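Side-chain contacts in DUF3845 domain-containing protein (Bacteroides thetaiotaomicron VPI-5482, PDB 3GF6), which is of unknown function but is probably a bacterial lipoprotein with an all-beta fold: residues L116-E121 / L188-F193; V134-A139 / F174-D179. All blocks are in the same frame, centred on the assembly; numbering follows the deposited sequence. Where two conformers were deposited one is given.

Contact 1: L116-E121 / L188-F193. With EDO (1,2-ethanediol), chain G; EDO (1,2-ethanediol), chain C.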
ATOM      1  N   LEU A 116      -5.201 -10.870   3.049  1.00 11.83           N
ATOM      2  CA  LEU A 116      -4.631  -9.775   3.802  1.00 10.48           C
ATOM      3  C   LEU A 116      -5.667  -8.991   4.554  1.00 11.96           C
ATOM      4  O   LEU A 116      -6.862  -9.014   4.222  1.00 12.07           O
ATOM      5  CB  LEU A 116      -3.787  -8.853   2.902  1.00 12.36           C
ATOM      6  CG  LEU A 116      -4.465  -8.007   1.811  1.00 11.06           C
ATOM      7  CD1 LEU A 116      -5.137  -6.746   2.398  1.00 11.52           C
ATOM      8  CD2 LEU A 116      -3.453  -7.613   0.734  1.00 11.57           C
ATOM      9  N   ARG A 117      -5.215  -8.319   5.602  1.00 11.56           N
ATOM     10  CA  ARG A 117      -6.013  -7.294   6.283  1.00 12.47           C
ATOM     11  C   ARG A 117      -5.100  -6.097   6.499  1.00 14.35           C
ATOM     12  O   ARG A 117      -3.968  -6.268   6.907  1.00 12.51           O
ATOM     13  CB  ARG A 117      -6.582  -7.790   7.613  1.00 13.79           C
ATOM     14  CG  ARG A 117      -7.469  -6.768   8.332  1.00 11.14           C
ATOM     15  CD  ARG A 117      -8.185  -7.473   9.502  1.00 10.97           C
ATOM     16  NE  ARG A 117      -9.042  -6.571  10.254  1.00 11.82           N
ATOM     17  CZ  ARG A 117      -9.597  -6.896  11.414  1.00 16.31           C
ATOM     18  NH1 ARG A 117      -9.374  -8.099  11.939  1.00 12.94           N
ATOM     19  NH2 ARG A 117     -10.358  -6.020  12.052  1.00 14.78           N
ATOM     20  N   LEU A 118      -5.585  -4.897   6.174  1.00 12.75           N
ATOM     21  CA  LEU A 118      -4.873  -3.654   6.412  1.00 11.75           C
ATOM     22  C   LEU A 118      -5.776  -2.785   7.254  1.00 11.78           C
ATOM     23  O   LEU A 118      -6.868  -2.359   6.782  1.00 11.45           O
ATOM     24  CB  LEU A 118      -4.525  -2.949   5.083  1.00 11.24           C
ATOM     25  CG  LEU A 118      -3.912  -1.557   5.237  1.00 13.86           C
ATOM     26  CD1 LEU A 118      -2.569  -1.723   5.909  1.00 15.04           C
ATOM     27  CD2 LEU A 118      -3.747  -0.817   3.870  1.00 12.34           C
ATOM     28  N   LYS A 119      -5.377  -2.588   8.528  1.00  9.94           N
ATOM     29  CA  LYS A 119      -6.181  -1.857   9.494  0.50 11.88           C
ATOM     30  C   LYS A 119      -5.285  -0.839  10.147  1.00 10.96           C
ATOM     31  O   LYS A 119      -4.170  -1.162  10.514  1.00 13.15           O
ATOM     32  CB  LYS A 119      -6.785  -2.814  10.552  0.50 12.83           C
ATOM     33  CG  LYS A 119      -7.589  -2.128  11.666  0.50 14.70           C
ATOM     34  CD  LYS A 119      -8.248  -3.166  12.582  0.50 14.12           C
ATOM     35  CE  LYS A 119      -8.884  -2.570  13.837  0.50 17.74           C
ATOM     36  NZ  LYS A 119      -9.358  -1.180  13.627  0.50 20.44           N
ATOM     37  N   GLY A 120      -5.777   0.378  10.284  1.00 11.53           N
ATOM     38  CA  GLY A 120      -4.969   1.463  10.826  1.00 12.64           C
ATOM     39  C   GLY A 120      -5.482   2.846  10.515  1.00 12.69           C
ATOM     40  O   GLY A 120      -6.651   3.026  10.255  1.00 12.77           O
ATOM     41  N   GLU A 121      -4.598   3.834  10.596  1.00 10.24           N
ATOM     42  CA  GLU A 121      -5.008   5.226  10.392  1.00 11.77           C
ATOM     43  C   GLU A 121      -3.890   6.091   9.869  1.00 10.85           C
ATOM     44  O   GLU A 121      -2.760   6.027  10.352  1.00 11.61           O
ATOM     45  CB  GLU A 121      -5.590   5.828  11.679  1.00 11.22           C
ATOM     46  CG  GLU A 121      -6.213   7.193  11.481  1.00 10.54           C
ATOM     47  CD  GLU A 121      -6.711   7.811  12.766  1.00 20.97           C
ATOM     48  OE1 GLU A 121      -6.691   7.134  13.812  1.00 18.65           O
ATOM     49  OE2 GLU A 121      -7.108   8.994  12.734  1.00 19.61           O
ATOM     50  N   LEU A 188       5.092  -8.767  -6.917  1.00 12.91           N
ATOM     51  CA  LEU A 188       3.866  -8.323  -6.249  1.00 11.46           C
ATOM     52  C   LEU A 188       4.162  -7.085  -5.383  1.00  9.25           C
ATOM     53  O   LEU A 188       5.082  -7.098  -4.530  1.00 11.46           O
ATOM     54  CB  LEU A 188       3.320  -9.459  -5.379  1.00  9.91           C
ATOM     55  CG  LEU A 188       1.928  -9.289  -4.762  1.00 10.62           C
ATOM     56  CD1 LEU A 188       0.855  -9.278  -5.848  1.00  7.21           C
ATOM     57  CD2 LEU A 188       1.674 -10.433  -3.723  1.00  8.99           C
ATOM     58  N   TYR A 189       3.331  -6.061  -5.568  1.00  9.25           N
ATOM     59  CA  TYR A 189       3.470  -4.775  -4.874  1.00  9.81           C
ATOM     60  C   TYR A 189       2.277  -4.550  -3.949  1.00  9.20           C
ATOM     61  O   TYR A 189       1.144  -4.840  -4.340  1.00 11.17           O
ATOM     62  CB  TYR A 189       3.573  -3.620  -5.871  1.00  8.24           C
ATOM     63  CG  TYR A 189       4.738  -3.782  -6.848  1.00 12.70           C
ATOM     64  CD1 TYR A 189       4.601  -4.511  -8.034  1.00  9.84           C
ATOM     65  CD2 TYR A 189       5.978  -3.246  -6.557  1.00 11.44           C
ATOM     66  CE1 TYR A 189       5.665  -4.681  -8.911  1.00 12.34           C
ATOM     67  CE2 TYR A 189       7.070  -3.407  -7.463  1.00 11.67           C
ATOM     68  CZ  TYR A 189       6.906  -4.141  -8.611  1.00 13.50           C
ATOM     69  OH  TYR A 189       7.963  -4.296  -9.495  1.00 11.15           O
ATOM     70  N   PHE A 190       2.553  -4.038  -2.750  1.00 10.98           N
ATOM     71  CA  PHE A 190       1.490  -3.665  -1.764  1.00  9.57           C
ATOM     72  C   PHE A 190       1.883  -2.365  -1.112  1.00 10.51           C
ATOM     73  O   PHE A 190       2.900  -2.291  -0.420  1.00 11.08           O
ATOM     74  CB  PHE A 190       1.253  -4.809  -0.784  1.00 11.21           C
ATOM     75  CG  PHE A 190       0.101  -4.616   0.156  1.00 11.43           C
ATOM     76  CD1 PHE A 190      -1.142  -4.121  -0.280  1.00 13.55           C
ATOM     77  CD2 PHE A 190       0.234  -5.017   1.492  1.00 12.74           C
ATOM     78  CE1 PHE A 190      -2.217  -3.966   0.632  1.00 12.93           C
ATOM     79  CE2 PHE A 190      -0.814  -4.852   2.389  1.00 15.54           C
ATOM     80  CZ  PHE A 190      -2.034  -4.322   1.957  1.00 10.56           C
ATOM     81  N   ASN A 191       1.125  -1.310  -1.441  1.00 10.78           N
ATOM     82  CA  ASN A 191       1.475   0.053  -1.072  1.00 10.21           C
ATOM     83  C   ASN A 191       0.259   0.917  -0.804  1.00 11.92           C
ATOM     84  O   ASN A 191      -0.857   0.582  -1.209  1.00 10.52           O
ATOM     85  CB  ASN A 191       2.279   0.774  -2.168  1.00  8.74           C
ATOM     86  CG  ASN A 191       3.563   0.073  -2.528  1.00 13.12           C
ATOM     87  OD1 ASN A 191       4.673   0.410  -2.025  1.00 15.33           O
ATOM     88  ND2 ASN A 191       3.448  -0.900  -3.415  1.00  6.36           N
ATOM     89  N   LEU A 192       0.497   2.019  -0.102  1.00 10.26           N
ATOM     90  CA  LEU A 192      -0.396   3.173  -0.109  1.00 10.40           C
ATOM     91  C   LEU A 192       0.221   4.268  -0.982  1.00 11.18           C
ATOM     92  O   LEU A 192       1.443   4.515  -0.938  1.00 13.36           O
ATOM     93  CB  LEU A 192      -0.623   3.761   1.281  1.00 11.96           C
ATOM     94  CG  LEU A 192      -1.264   2.879   2.350  1.00 16.09           C
ATOM     95  CD1 LEU A 192      -1.398   3.665   3.681  1.00 12.10           C
ATOM     96  CD2 LEU A 192      -2.606   2.400   1.911  1.00 16.22           C
ATOM     97  N   PHE A 193      -0.617   4.918  -1.769  1.00 10.36           N
ATOM     98  CA  PHE A 193      -0.247   6.095  -2.549  1.00 11.36           C
ATOM     99  C   PHE A 193      -1.064   7.290  -2.041  1.00  9.06           C
ATOM    100  O   PHE A 193      -2.299   7.163  -1.886  1.00  9.90           O
ATOM    101  CB  PHE A 193      -0.480   5.813  -4.053  1.00 11.88           C
ATOM    102  CG  PHE A 193       0.455   4.773  -4.612  1.00 12.12           C
ATOM    103  CD1 PHE A 193       1.747   5.092  -4.979  1.00  9.38           C
ATOM    104  CD2 PHE A 193       0.034   3.492  -4.817  1.00  9.21           C
ATOM    105  CE1 PHE A 193       2.612   4.143  -5.424  1.00 12.86           C
ATOM    106  CE2 PHE A 193       0.889   2.533  -5.299  1.00 11.17           C
ATOM    107  CZ  PHE A 193       2.178   2.871  -5.666  1.00 12.73           C
TER
HETATM  108  C1  EDO G   7      -8.564 -11.768   4.242  1.00 32.33           C
HETATM  109  O1  EDO G   7      -8.527 -10.991   5.444  1.00 40.47           O
HETATM  110  C2  EDO G   7      -9.842 -12.609   4.290  1.00 35.48           C
HETATM  111  O2  EDO G   7      -9.514 -13.972   4.555  1.00 46.87           O
HETATM  112  C1  EDO C   2      -9.401 -11.124  10.946  1.00 21.35           C
HETATM  113  O1  EDO C   2      -8.068 -10.682  10.915  1.00 26.06           O
HETATM  114  C2  EDO C   2      -9.352 -12.595  10.705  1.00 40.33           C
HETATM  115  O2  EDO C   2      -8.964 -13.088  11.963  1.00 38.91           O

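Contact 2: V134-A139 / F174-D179. With EDO (1,2-ethanediol), chain G.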
ATOM      1  N   VAL A 134      -5.849   9.238  -1.187  1.00 11.39           N
ATOM      2  CA  VAL A 134      -5.170   8.125  -0.529  1.00 11.27           C
ATOM      3  C   VAL A 134      -5.790   6.829  -1.029  1.00 10.63           C
ATOM      4  O   VAL A 134      -7.018   6.693  -1.053  1.00 11.56           O
ATOM      5  CB  VAL A 134      -5.219   8.197   1.024  1.00  9.89           C
ATOM      6  CG1 VAL A 134      -6.650   8.431   1.580  1.00 13.27           C
ATOM      7  CG2 VAL A 134      -4.622   6.935   1.657  1.00 11.66           C
ATOM      8  N   TYR A 135      -4.959   5.884  -1.413  1.00 11.12           N
ATOM      9  CA  TYR A 135      -5.442   4.561  -1.761  1.00 12.65           C
ATOM     10  C   TYR A 135      -4.448   3.447  -1.484  1.00 11.23           C
ATOM     11  O   TYR A 135      -3.240   3.681  -1.527  1.00 10.44           O
ATOM     12  CB  TYR A 135      -5.878   4.497  -3.206  1.00 10.19           C
ATOM     13  CG  TYR A 135      -4.839   4.623  -4.299  1.00 11.65           C
ATOM     14  CD1 TYR A 135      -4.350   5.862  -4.699  1.00 12.65           C
ATOM     15  CD2 TYR A 135      -4.399   3.513  -4.978  1.00 12.10           C
ATOM     16  CE1 TYR A 135      -3.471   5.960  -5.782  1.00  9.94           C
ATOM     17  CE2 TYR A 135      -3.497   3.604  -6.033  1.00 10.81           C
ATOM     18  CZ  TYR A 135      -3.041   4.827  -6.419  1.00 12.34           C
ATOM     19  OH  TYR A 135      -2.236   4.900  -7.495  1.00 11.50           O
ATOM     20  N   ALA A 136      -4.985   2.245  -1.211  1.00 10.84           N
ATOM     21  CA  ALA A 136      -4.211   1.011  -1.002  1.00 10.06           C
ATOM     22  C   ALA A 136      -4.286   0.178  -2.268  1.00 11.99           C
ATOM     23  O   ALA A 136      -5.347   0.088  -2.907  1.00 13.05           O
ATOM     24  CB  ALA A 136      -4.707   0.206   0.236  1.00 12.91           C
ATOM     25  N   GLN A 137      -3.149  -0.376  -2.670  1.00 10.76           N
ATOM     26  CA  GLN A 137      -3.108  -1.154  -3.889  1.00 11.64           C
ATOM     27  C   GLN A 137      -2.210  -2.377  -3.830  1.00 10.76           C
ATOM     28  O   GLN A 137      -1.064  -2.311  -3.393  1.00 12.24           O
ATOM     29  CB  GLN A 137      -2.669  -0.260  -5.044  1.00 11.19           C
ATOM     30  CG  GLN A 137      -2.690  -0.925  -6.378  1.00 13.45           C
ATOM     31  CD  GLN A 137      -2.791   0.086  -7.482  1.00 15.20           C
ATOM     32  OE1 GLN A 137      -3.887   0.481  -7.841  1.00 12.08           O
ATOM     33  NE2 GLN A 137      -1.644   0.524  -8.026  1.00 12.75           N
ATOM     34  N   LEU A 138      -2.796  -3.495  -4.262  1.00  9.60           N
ATOM     35  CA  LEU A 138      -2.076  -4.754  -4.497  1.00 10.20           C
ATOM     36  C   LEU A 138      -2.103  -4.959  -6.004  1.00  9.50           C
ATOM     37  O   LEU A 138      -3.166  -4.939  -6.598  1.00  9.82           O
ATOM     38  CB  LEU A 138      -2.796  -5.894  -3.820  1.00 11.28           C
ATOM     39  CG  LEU A 138      -2.161  -7.255  -3.845  1.00 11.53           C
ATOM     40  CD1 LEU A 138      -0.903  -7.166  -2.903  1.00 11.30           C
ATOM     41  CD2 LEU A 138      -3.212  -8.374  -3.445  1.00 14.07           C
ATOM     42  N   ALA A 139      -0.930  -5.176  -6.594  1.00 10.23           N
ATOM     43  CA  ALA A 139      -0.740  -5.169  -8.037  1.00 10.14           C
ATOM     44  C   ALA A 139       0.551  -5.871  -8.432  1.00 10.20           C
ATOM     45  O   ALA A 139       1.484  -5.971  -7.630  1.00  9.77           O
ATOM     46  CB  ALA A 139      -0.729  -3.719  -8.563  1.00  8.65           C
ATOM     47  N   PHE A 174      -8.937   3.124   8.431  1.00 13.04           N
ATOM     48  CA  PHE A 174      -9.268   2.055   7.478  1.00 12.01           C
ATOM     49  C   PHE A 174      -9.186   0.668   8.085  1.00 14.76           C
ATOM     50  O   PHE A 174      -8.456   0.434   9.043  1.00 11.41           O
ATOM     51  CB  PHE A 174      -8.332   2.123   6.239  1.00 14.26           C
ATOM     52  CG  PHE A 174      -6.873   2.272   6.588  1.00 14.78           C
ATOM     53  CD1 PHE A 174      -6.098   1.165   6.846  1.00 14.23           C
ATOM     54  CD2 PHE A 174      -6.295   3.536   6.690  1.00 15.17           C
ATOM     55  CE1 PHE A 174      -4.764   1.291   7.228  1.00 14.62           C
ATOM     56  CE2 PHE A 174      -4.939   3.685   7.027  1.00 13.96           C
ATOM     57  CZ  PHE A 174      -4.179   2.560   7.304  1.00 13.48           C
ATOM     58  N   ASP A 175      -9.937  -0.270   7.503  1.00 13.54           N
ATOM     59  CA  ASP A 175      -9.898  -1.661   7.908  1.00 11.60           C
ATOM     60  C   ASP A 175     -10.438  -2.461   6.731  1.00 15.38           C
ATOM     61  O   ASP A 175     -11.647  -2.641   6.594  1.00 15.96           O
ATOM     62  CB  ASP A 175     -10.735  -1.883   9.173  1.00 13.43           C
ATOM     63  CG  ASP A 175     -10.586  -3.303   9.751  1.00 13.85           C
ATOM     64  OD1 ASP A 175      -9.866  -4.127   9.141  1.00 13.67           O
ATOM     65  OD2 ASP A 175     -11.189  -3.593  10.830  1.00 14.06           O
ATOM     66  N   ILE A 176      -9.533  -2.857   5.840  1.00 14.49           N
ATOM     67  CA  ILE A 176      -9.887  -3.508   4.578  1.00 12.52           C
ATOM     68  C   ILE A 176      -9.308  -4.911   4.573  1.00 13.96           C
ATOM     69  O   ILE A 176      -8.282  -5.220   5.222  1.00 13.98           O
ATOM     70  CB  ILE A 176      -9.426  -2.705   3.303  1.00 11.24           C
ATOM     71  CG1 ILE A 176      -7.893  -2.562   3.288  1.00 14.69           C
ATOM     72  CG2 ILE A 176     -10.164  -1.372   3.270  1.00 12.69           C
ATOM     73  CD1 ILE A 176      -7.268  -2.143   1.965  1.00 13.66           C
ATOM     74  N   THR A 177      -9.975  -5.776   3.849  1.00 12.09           N
ATOM     75  CA  THR A 177      -9.463  -7.132   3.646  1.00 12.54           C
ATOM     76  C   THR A 177      -9.507  -7.510   2.162  1.00 14.42           C
ATOM     77  O   THR A 177     -10.282  -6.950   1.375  1.00 15.84           O
ATOM     78  CB  THR A 177     -10.268  -8.164   4.433  1.00 15.77           C
ATOM     79  OG1 THR A 177     -11.640  -8.137   4.008  1.00 18.39           O
ATOM     80  CG2 THR A 177     -10.149  -7.910   5.901  1.00  9.95           C
ATOM     81  N   TYR A 178      -8.653  -8.455   1.790  1.00 13.73           N
ATOM     82  CA  TYR A 178      -8.614  -9.001   0.433  1.00 12.65           C
ATOM     83  C   TYR A 178      -8.305 -10.485   0.535  1.00 14.34           C
ATOM     84  O   TYR A 178      -7.449 -10.898   1.326  1.00 13.38           O
ATOM     85  CB  TYR A 178      -7.600  -8.228  -0.421  1.00 12.38           C
ATOM     86  CG  TYR A 178      -7.400  -8.752  -1.839  1.00 11.70           C
ATOM     87  CD1 TYR A 178      -8.204  -8.318  -2.903  1.00 12.63           C
ATOM     88  CD2 TYR A 178      -6.426  -9.703  -2.130  1.00 11.92           C
ATOM     89  CE1 TYR A 178      -7.999  -8.771  -4.193  1.00 10.86           C
ATOM     90  CE2 TYR A 178      -6.226 -10.187  -3.451  1.00 11.75           C
ATOM     91  CZ  TYR A 178      -7.026  -9.736  -4.472  1.00 12.30           C
ATOM     92  OH  TYR A 178      -6.811 -10.224  -5.756  1.00 11.37           O
ATOM     93  N   ASP A 179      -9.044 -11.276  -0.223  1.00 13.62           N
ATOM     94  CA  ASP A 179      -8.952 -12.726  -0.182  1.00 12.91           C
ATOM     95  C   ASP A 179      -9.341 -13.323  -1.534  1.00 17.22           C
ATOM     96  O   ASP A 179     -10.503 -13.627  -1.802  1.00 14.39           O
ATOM     97  CB  ASP A 179      -9.849 -13.202   0.961  1.00 14.98           C
ATOM     98  CG  ASP A 179      -9.720 -14.681   1.281  1.00 14.04           C
ATOM     99  OD1 ASP A 179      -8.954 -15.446   0.657  1.00 16.06           O
ATOM    100  OD2 ASP A 179     -10.465 -15.085   2.207  1.00 21.65           O
TER
HETATM  101  C1  EDO G   7      -8.564 -11.768   4.242  1.00 32.33           C
HETATM  102  O1  EDO G   7      -8.527 -10.991   5.444  1.00 40.47           O
HETATM  103  C2  EDO G   7      -9.842 -12.609   4.290  1.00 35.48           C
HETATM  104  O2  EDO G   7      -9.514 -13.972   4.555  1.00 46.87           O

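Contact 1: L116-E121 / L188-F193
With CG trans to its backbone N (chi1 -173°), Phe190 carries its ring toward strand 112-123, while Leu116, its CG wedged between backbone N and carbonyl carbon (chi1 67°), comes from the opposite direction to meet it. This is packing between the two antiparallel sheets of a beta sandwich: the segments' axes pass 11.0 Å apart, their N-to-C directions 19° from parallel, and no hydrogen bond joins them. Leu116 CD2 lies over one ring face, 4.0 Å from the centroid of Phe190, a CH-pi contact displaced toward the rim and closest to CZ. At the edge of the same ring, near its plane, stands Leu118, its CB 4.2 Å from Phe190 CZ. Further along, Leu118 CD2 meets Leu192 CD2 at 3.9 Å, methyl to methyl. Arg117 points away from this interior; its extended chain makes a salt bridge from NE to Asp175 OD1 on the adjacent strand, and NH1 bonds an ethanediol O1 at the guanidinium edge. With an alanine here, the Asp175 carboxylate would probably lose that charged mate and the ethanediol its donor. A second ethanediol gives its O1 hydroxyl to the backbone O of Leu116, at 2.9 Å.

Contact 2: V134-A139 / F174-D179
Leu138 and Tyr178 reach toward each other from facing strands and cross at about a right angle. Only one methyl of the leucine does the touching: Leu138 CD2 comes to 3.5 Å from Tyr178 CE2 and 3.7 Å from Tyr178 CD2, approaching the ring obliquely, beside its CD2-CE2 side. The tyrosine, with CG opposite its backbone N (chi1 176°), lays its ring across the leucine branch, and the ring also packs on Phe154 and Met155 of strand 153-158. Its hydroxyl, at the far end of the ring, is hydrogen-bonded to the carbonyl O of Arg17, so the polar end of this buried residue has a backbone partner, which also restrains the ring.

Two residues back on each strand, the second pair is slimmer. Ile176 extends its longer branch so that CD1 lies 3.9 Å from Ala136 CB, a methyl-to-methyl meeting in which the isoleucine spans most of the gap. Both pairs sit between the two sheets of the beta sandwich, strand 129-139 in one and strand 171-183 in the other, running in the same general direction. The CA atoms of Ala136 and Ile176 are 9.2 Å apart, as are those of Leu138 and Tyr178.

The alternate residues of 174-179 belong to the outer side of their sheet. There an ethanediol, probably from the crystallisation liquor, rests against Thr177, with its O1 3.5 Å from Thr177 CB, and gives its O2 hydroxyl to Asp179 OD2 at 2.8 Å. The other carboxylate oxygen, Asp179 OD1, forms a salt bridge with Lys115 NZ.

Overall arrangement
Both contacts are buried in the sandwich core, their centres about 5 Å apart, and each joins one strand of either sheet. Strands 112-123 and 171-183 are antiparallel neighbours in one sheet, 129-139 and 187-198 in the other, where Tyr189 N and Ala139 O probably form a hydrogen bond. The side chains run on from contact to contact: Leu138 packs on Phe190, and Leu118 on Ile176 and Ala136. Both are apolar where their segments meet; contact 2, farther from the centre, adds a tyrosine whose hydroxyl leaves the interface for the carbonyl O of Arg17. Charged side chains lie on the outer face of 112-123 and 171-183, where one ethanediol touches both contacts.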